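Local coordinates for SusD family protein (Bacteroides uniformis, PDB 7KV1), which probably binds beta-glucan at the cell surface of a gut bacterium, as a surface glycan-binding protein of the SusD family, at residues G226-A231 and S286-N291. Sequence-based numbering, arbitrary orientation.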
loop_
_atom_site.group_PDB
_atom_site.type_symbol
_atom_site.label_atom_id
_atom_site.label_comp_id
_atom_site.label_asym_id
_atom_site.label_seq_id
_atom_site.Cartn_x
_atom_site.Cartn_y
_atom_site.Cartn_z
ATOM N N GLY A 226 -6.171 9.228 -11.585
ATOM C CA GLY A 226 -5.330 8.011 -11.658
ATOM C C GLY A 226 -3.911 8.362 -12.064
ATOM O O GLY A 226 -2.977 7.636 -11.686
ATOM N N ARG A 227 -3.718 9.453 -12.805
ATOM C CA ARG A 227 -2.346 9.952 -13.069
ATOM C C ARG A 227 -1.687 10.234 -11.725
ATOM O O ARG A 227 -2.374 10.534 -10.755
ATOM C CB ARG A 227 -2.284 11.180 -13.970
ATOM C CG ARG A 227 -2.627 10.874 -15.426
ATOM C CD ARG A 227 -2.362 12.017 -16.412
ATOM N NE ARG A 227 -2.874 11.604 -17.718
ATOM C CZ ARG A 227 -2.220 10.851 -18.612
ATOM N NH1 ARG A 227 -0.978 10.448 -18.411
ATOM N NH2 ARG A 227 -2.819 10.503 -19.735
ATOM N N VAL A 228 -0.371 10.174 -11.695
ATOM C CA VAL A 228 0.378 10.588 -10.486
ATOM C C VAL A 228 0.414 12.102 -10.466
ATOM O O VAL A 228 0.343 12.725 -11.565
ATOM C CB VAL A 228 1.751 9.921 -10.454
ATOM C CG1 VAL A 228 1.541 8.421 -10.446
ATOM C CG2 VAL A 228 2.667 10.339 -11.615
ATOM N N THR A 229 0.489 12.643 -9.260
ATOM C CA THR A 229 0.327 14.078 -8.950
ATOM C C THR A 229 1.411 14.499 -7.962
ATOM O O THR A 229 2.098 13.635 -7.372
ATOM C CB THR A 229 -1.067 14.379 -8.395
ATOM O OG1 THR A 229 -1.180 13.615 -7.201
ATOM C CG2 THR A 229 -2.194 14.027 -9.349
ATOM N N GLN A 230 1.553 15.798 -7.773
ATOM C CA GLN A 230 2.504 16.333 -6.796
ATOM C C GLN A 230 2.042 15.870 -5.404
ATOM O O GLN A 230 2.901 15.593 -4.564
ATOM C CB GLN A 230 2.587 17.839 -6.979
ATOM C CG GLN A 230 3.660 18.472 -6.129
ATOM C CD GLN A 230 5.012 18.401 -6.767
ATOM O OE1 GLN A 230 5.266 17.557 -7.632
ATOM N NE2 GLN A 230 5.889 19.286 -6.310
ATOM N N ALA A 231 0.739 15.850 -5.137
ATOM C CA ALA A 231 0.211 15.397 -3.824
ATOM C C ALA A 231 0.619 13.933 -3.626
ATOM O O ALA A 231 1.027 13.551 -2.535
ATOM C CB ALA A 231 -1.285 15.562 -3.743
ATOM N N SER A 286 -9.309 11.498 -1.416
ATOM C CA SER A 286 -8.492 10.586 -2.239
ATOM C C SER A 286 -7.287 11.337 -2.803
ATOM O O SER A 286 -7.475 12.313 -3.510
ATOM C CB SER A 286 -9.348 9.925 -3.302
ATOM O OG SER A 286 -8.603 8.875 -3.919
ATOM N N ILE A 287 -6.063 10.932 -2.459
ATOM C CA ILE A 287 -4.852 11.564 -3.056
ATOM C C ILE A 287 -4.418 10.695 -4.236
ATOM O O ILE A 287 -4.038 11.255 -5.296
ATOM C CB ILE A 287 -3.758 11.781 -2.002
ATOM C CG1 ILE A 287 -4.142 12.900 -1.030
ATOM C CG2 ILE A 287 -2.427 12.042 -2.662
ATOM C CD1 ILE A 287 -3.229 13.061 0.136
ATOM N N TRP A 288 -4.487 9.370 -4.076
ATOM C CA TRP A 288 -4.167 8.471 -5.205
ATOM C C TRP A 288 -4.861 7.119 -5.050
ATOM O O TRP A 288 -4.845 6.513 -3.940
ATOM C CB TRP A 288 -2.654 8.348 -5.354
ATOM C CG TRP A 288 -2.231 7.793 -6.675
ATOM C CD1 TRP A 288 -2.469 8.325 -7.914
ATOM C CD2 TRP A 288 -1.496 6.581 -6.890
ATOM N NE1 TRP A 288 -1.927 7.526 -8.878
ATOM C CE2 TRP A 288 -1.323 6.450 -8.286
ATOM C CE3 TRP A 288 -0.935 5.616 -6.047
ATOM C CZ2 TRP A 288 -0.611 5.389 -8.846
ATOM C CZ3 TRP A 288 -0.275 4.543 -6.604
ATOM C CH2 TRP A 288 -0.100 4.447 -7.989
ATOM N N GLU A 289 -5.478 6.687 -6.144
ATOM C CA GLU A 289 -6.148 5.384 -6.264
ATOM C C GLU A 289 -5.609 4.713 -7.519
ATOM O O GLU A 289 -5.177 5.438 -8.439
ATOM C CB GLU A 289 -7.662 5.513 -6.417
ATOM C CG GLU A 289 -8.313 6.469 -5.463
ATOM C CD GLU A 289 -9.823 6.394 -5.389
ATOM O OE1 GLU A 289 -10.428 5.507 -6.070
ATOM O OE2 GLU A 289 -10.394 7.212 -4.643
ATOM N N ILE A 290 -5.663 3.388 -7.535
ATOM C CA ILE A 290 -5.432 2.559 -8.743
ATOM C C ILE A 290 -6.806 2.161 -9.275
ATOM O O ILE A 290 -7.579 1.606 -8.514
ATOM C CB ILE A 290 -4.534 1.370 -8.429
ATOM C CG1 ILE A 290 -3.190 1.853 -7.869
ATOM C CG2 ILE A 290 -4.350 0.523 -9.673
ATOM C CD1 ILE A 290 -2.362 0.758 -7.261
ATOM N N ASN A 291 -7.092 2.535 -10.519
ATOM C CA ASN A 291 -8.432 2.433 -11.149
ATOM C C ASN A 291 -8.612 1.031 -11.702
ATOM O O ASN A 291 -7.646 0.551 -12.377
ATOM C CB ASN A 291 -8.632 3.406 -12.309
ATOM C CG ASN A 291 -8.725 4.838 -11.847
ATOM O OD1 ASN A 291 -9.302 5.117 -10.798
ATOM N ND2 ASN A 291 -8.178 5.749 -12.632
HETATM O O HOH W 1 -3.905 4.885 -10.920
HETATM O O HOH W 2 -3.579 13.673 -6.005
#
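Trp288 joins the two segments by the edge of its indole. Trp288 NE1 donates a hydrogen bond to Gly226 O at 3.0 Å. The bond is bent, 151° at the hydrogen, and the donor stands well above the carbonyl plane. With CG anti to the backbone N (chi1 -163°), the ring leaves strand 286-290 and lies alongside Val228. Here the packing is close: Val228 CG1 sits 4.0 Å from Trp288 CZ2. A second apolar touch lies at the start of helix 230-244, where Ala231 CB meets Ile287 CG2 at 3.9 Å. Phe154 and Tyr405 meet the indole edge-to-face, and Leu260 touches both Ala231 and Ile287. The contact docks the loop leading into helix 230-244 against the two-stranded antiparallel sheet of 286-290 and 403-407, within a largely helical SusD-family fold.

Between the two apolar touches, one water links Thr229 OG1 to Ile287 O; the same hydroxyl caps the helix at Met232 N. At the partly exposed Gly226-Asn291 end, a second water donates to both Gly226 O and Glu289 O. There Asn291 ND2 only approaches Gly226 CA, at 3.8 Å; it bonds instead to Leu225 O, while Asn291 OD1 accepts from Trp282 NE1. Gly226 O therefore accepts from the indole and from water. The direct bond satisfies the buried indole N-H and helps fix the ring's rotation, while the water bridges make a looser link.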